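Local coordinates for hydrogenase expression/formation protein HypE (Desulfovibrio vulgaris subsp. vulgaris, PDB 2Z1U) that binds ATP and magnesium and probably takes part in the maturation of hydrogenases, at residues A234-E245 with A314-A324. Numbering follows the deposited sequence.
Sequences AGQSQAVCHVLE and ARAGQVVMETA
Val-320 CG1 lies over one face of the His-242 ring, 4.0 Å from its centroid, a CH-pi contact between parallel strands 240-244 and 319-322. The same methyl meets Val-240 CG2, so a compact branched residue serves two neighbours on this face of the sheet. Beside them, Leu-244 CD1 rests 3.6 Å from Glu-322 CD. On the other face Val-243 CG1 packs on Met-321 CG. Met-321 has CG anti to its backbone N (chi1 -174°) and bends at chi3, which brings its flexible thioether end onto the Glu-245 chain. Glu-245 is long enough to receive Ala-324 N on the anti lone pair of OE1 (2.9 Å). Cys-241 and Val-243 bond through N-H and C=O to alternate residues Gln-318, Val-320 and Glu-322, the parallel pattern, and Glu-245 N ends the series on Glu-322 O. Strands 300-306 and 328-330 continue the mixed sheet of the AIR synthase-like C-terminal domain. Upstream, a Schellman motif with Gln-238 at positive phi ends helix 225-237. Ala-239 O then accepts Gly-317 N (2.8 Å) from the type II turn 315-318; glycine suits this third position, where phi is positive and a CB would press on Ala-316 O, and Gly-317 CA comes within 3.5 Å of Ala-234 C.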
loop_
_atom_site.group_PDB
_atom_site.type_symbol
_atom_site.label_atom_id
_atom_site.label_comp_id
_atom_site.label_asym_id
_atom_site.label_seq_id
_atom_site.Cartn_x
_atom_site.Cartn_y
_atom_site.Cartn_z
ATOM N N ALA A 234 -26.997 -2.681 -3.139
ATOM C CA ALA A 234 -28.163 -3.175 -3.877
ATOM C C ALA A 234 -27.764 -4.099 -5.043
ATOM O O ALA A 234 -28.377 -5.153 -5.236
ATOM C CB ALA A 234 -29.042 -2.017 -4.350
ATOM N N GLY A 235 -26.737 -3.710 -5.799
ATOM C CA GLY A 235 -26.230 -4.512 -6.912
ATOM C C GLY A 235 -25.601 -5.839 -6.507
ATOM O O GLY A 235 -25.908 -6.877 -7.093
ATOM N N GLN A 236 -24.739 -5.812 -5.493
ATOM C CA GLN A 236 -24.084 -7.022 -4.980
ATOM C C GLN A 236 -25.101 -7.957 -4.341
ATOM O O GLN A 236 -24.963 -9.169 -4.432
ATOM C CB GLN A 236 -23.010 -6.675 -3.940
ATOM C CG GLN A 236 -21.769 -5.999 -4.514
ATOM C CD GLN A 236 -20.640 -5.896 -3.518
ATOM O OE1 GLN A 236 -19.649 -6.614 -3.626
ATOM N NE2 GLN A 236 -20.758 -4.983 -2.571
ATOM N N SER A 237 -26.101 -7.394 -3.670
ATOM C CA SER A 237 -27.125 -8.198 -3.001
ATOM C C SER A 237 -28.312 -8.513 -3.913
ATOM O O SER A 237 -29.209 -9.262 -3.536
ATOM C CB SER A 237 -27.605 -7.519 -1.717
ATOM O OG SER A 237 -26.521 -7.315 -0.821
ATOM N N GLN A 238 -28.314 -7.940 -5.113
ATOM C CA GLN A 238 -29.435 -8.122 -6.058
ATOM C C GLN A 238 -30.787 -7.837 -5.413
ATOM O O GLN A 238 -31.716 -8.643 -5.465
ATOM C CB GLN A 238 -29.391 -9.508 -6.716
ATOM C CG GLN A 238 -28.215 -9.666 -7.668
ATOM C CD GLN A 238 -28.366 -8.780 -8.889
ATOM O OE1 GLN A 238 -29.239 -9.011 -9.726
ATOM N NE2 GLN A 238 -27.526 -7.755 -8.991
ATOM N N ALA A 239 -30.871 -6.665 -4.798
ATOM C CA ALA A 239 -32.071 -6.233 -4.111
ATOM C C ALA A 239 -32.259 -4.761 -4.415
ATOM O O ALA A 239 -31.492 -4.170 -5.166
ATOM C CB ALA A 239 -31.932 -6.465 -2.608
ATOM N N VAL A 240 -33.288 -4.169 -3.833
ATOM C CA VAL A 240 -33.496 -2.745 -3.998
ATOM C C VAL A 240 -33.490 -2.069 -2.637
ATOM O O VAL A 240 -34.082 -2.575 -1.676
ATOM C CB VAL A 240 -34.726 -2.405 -4.945
ATOM C CG1 VAL A 240 -35.638 -3.617 -5.185
ATOM C CG2 VAL A 240 -35.491 -1.179 -4.498
ATOM N N CYS A 241 -32.740 -0.975 -2.536
ATOM C CA CYS A 241 -32.692 -0.206 -1.303
ATOM C C CYS A 241 -33.721 0.903 -1.374
ATOM O O CYS A 241 -33.792 1.631 -2.371
ATOM C CB CYS A 241 -31.282 0.349 -1.058
ATOM S SG CYS A 241 -30.048 -0.927 -0.712
ATOM N N HIS A 242 -34.566 0.982 -0.347
ATOM C CA HIS A 242 -35.551 2.050 -0.228
ATOM C C HIS A 242 -35.154 2.976 0.918
ATOM O O HIS A 242 -34.972 2.533 2.040
ATOM C CB HIS A 242 -36.963 1.481 -0.019
ATOM C CG HIS A 242 -37.573 0.921 -1.268
ATOM N ND1 HIS A 242 -38.463 1.630 -2.048
ATOM C CD2 HIS A 242 -37.397 -0.271 -1.890
ATOM C CE1 HIS A 242 -38.820 0.895 -3.088
ATOM N NE2 HIS A 242 -38.186 -0.261 -3.018
ATOM N N VAL A 243 -35.025 4.259 0.621
ATOM C CA VAL A 243 -34.498 5.235 1.560
ATOM C C VAL A 243 -35.479 6.403 1.714
ATOM O O VAL A 243 -36.183 6.748 0.768
ATOM C CB VAL A 243 -33.084 5.687 1.107
ATOM C CG1 VAL A 243 -32.798 7.140 1.488
ATOM C CG2 VAL A 243 -32.030 4.760 1.745
ATOM N N LEU A 244 -35.556 6.978 2.916
ATOM C CA LEU A 244 -36.470 8.100 3.176
ATOM C C LEU A 244 -35.673 9.403 3.273
ATOM O O LEU A 244 -34.846 9.562 4.196
ATOM C CB LEU A 244 -37.261 7.859 4.472
ATOM C CG LEU A 244 -38.405 8.832 4.810
ATOM C CD1 LEU A 244 -39.509 8.859 3.730
ATOM C CD2 LEU A 244 -38.995 8.503 6.180
ATOM N N GLU A 245 -35.922 10.335 2.345
ATOM C CA GLU A 245 -35.100 11.566 2.263
ATOM C C GLU A 245 -34.986 12.316 3.601
ATOM O O GLU A 245 -33.894 12.745 3.987
ATOM C CB GLU A 245 -35.596 12.534 1.177
ATOM C CG GLU A 245 -34.633 13.719 0.938
ATOM C CD GLU A 245 -35.008 14.565 -0.272
ATOM O OE1 GLU A 245 -36.196 14.702 -0.555
ATOM O OE2 GLU A 245 -34.117 15.115 -0.940
ATOM N N ALA A 314 -38.901 -1.014 -9.376
ATOM C CA ALA A 314 -37.454 -0.895 -9.271
ATOM C C ALA A 314 -36.861 -2.293 -9.397
ATOM O O ALA A 314 -37.386 -3.264 -8.829
ATOM C CB ALA A 314 -37.049 -0.254 -7.956
ATOM N N ARG A 315 -35.796 -2.386 -10.182
ATOM C CA ARG A 315 -35.126 -3.648 -10.442
ATOM C C ARG A 315 -34.015 -3.901 -9.422
ATOM O O ARG A 315 -33.708 -3.025 -8.612
ATOM C CB ARG A 315 -34.520 -3.614 -11.841
ATOM C CG ARG A 315 -34.987 -4.739 -12.728
ATOM C CD ARG A 315 -36.157 -4.316 -13.593
ATOM N NE ARG A 315 -36.775 -5.437 -14.310
ATOM C CZ ARG A 315 -36.163 -6.193 -15.226
ATOM N NH1 ARG A 315 -34.887 -5.988 -15.544
ATOM N NH2 ARG A 315 -36.830 -7.178 -15.816
ATOM N N ALA A 316 -33.422 -5.098 -9.479
ATOM C CA ALA A 316 -32.262 -5.454 -8.667
ATOM C C ALA A 316 -31.163 -4.449 -8.910
ATOM O O ALA A 316 -30.858 -4.125 -10.058
ATOM C CB ALA A 316 -31.772 -6.856 -9.013
ATOM N N GLY A 317 -30.570 -3.952 -7.825
ATOM C CA GLY A 317 -29.497 -2.984 -7.925
ATOM C C GLY A 317 -29.903 -1.526 -7.854
ATOM O O GLY A 317 -29.040 -0.655 -7.822
ATOM N N GLN A 318 -31.202 -1.241 -7.811
ATOM C CA GLN A 318 -31.653 0.150 -7.811
ATOM C C GLN A 318 -31.884 0.708 -6.411
ATOM O O GLN A 318 -32.173 -0.028 -5.471
ATOM C CB GLN A 318 -32.903 0.331 -8.691
ATOM C CG GLN A 318 -32.615 0.167 -10.184
ATOM C CD GLN A 318 -33.697 0.784 -11.076
ATOM O OE1 GLN A 318 -34.879 0.463 -10.963
ATOM N NE2 GLN A 318 -33.279 1.663 -11.977
ATOM N N VAL A 319 -31.738 2.020 -6.280
ATOM C CA VAL A 319 -31.904 2.689 -5.000
ATOM C C VAL A 319 -32.971 3.765 -5.154
ATOM O O VAL A 319 -32.769 4.739 -5.880
ATOM C CB VAL A 319 -30.595 3.335 -4.535
ATOM C CG1 VAL A 319 -30.809 4.076 -3.213
ATOM C CG2 VAL A 319 -29.494 2.269 -4.375
ATOM N N VAL A 320 -34.095 3.582 -4.469
ATOM C CA VAL A 320 -35.180 4.547 -4.545
ATOM C C VAL A 320 -35.476 5.297 -3.251
ATOM O O VAL A 320 -35.701 4.704 -2.183
ATOM C CB VAL A 320 -36.454 3.981 -5.269
ATOM C CG1 VAL A 320 -36.440 2.452 -5.376
ATOM C CG2 VAL A 320 -37.770 4.524 -4.685
ATOM N N MET A 321 -35.445 6.620 -3.365
ATOM C CA MET A 321 -35.633 7.493 -2.222
ATOM C C MET A 321 -37.035 8.045 -2.254
ATOM O O MET A 321 -37.448 8.664 -3.263
ATOM C CB MET A 321 -34.609 8.638 -2.244
ATOM C CG MET A 321 -34.648 9.532 -1.000
ATOM S SD MET A 321 -33.222 10.633 -0.861
ATOM C CE MET A 321 -33.533 11.827 -2.160
ATOM N N GLU A 322 -37.783 7.805 -1.178
ATOM C CA GLU A 322 -39.031 8.534 -0.988
ATOM C C GLU A 322 -38.656 9.958 -0.586
ATOM O O GLU A 322 -37.989 10.191 0.423
ATOM C CB GLU A 322 -39.940 7.901 0.064
ATOM C CG GLU A 322 -41.195 8.720 0.264
ATOM C CD GLU A 322 -42.132 8.158 1.303
ATOM O OE1 GLU A 322 -42.003 6.960 1.626
ATOM O OE2 GLU A 322 -42.991 8.921 1.799
ATOM N N THR A 323 -39.088 10.889 -1.420
ATOM C CA THR A 323 -38.715 12.287 -1.370
ATOM C C THR A 323 -39.460 13.022 -0.221
ATOM O O THR A 323 -40.508 12.554 0.223
ATOM C CB THR A 323 -39.045 12.842 -2.765
ATOM O OG1 THR A 323 -37.869 12.758 -3.608
ATOM C CG2 THR A 323 -39.612 14.224 -2.732
ATOM N N ALA A 324 -38.919 14.162 0.242
ATOM C CA ALA A 324 -39.587 14.986 1.282
ATOM C C ALA A 324 -40.906 15.574 0.825
ATOM O O ALA A 324 -41.752 15.961 1.640
ATOM C CB ALA A 324 -38.664 16.104 1.737
#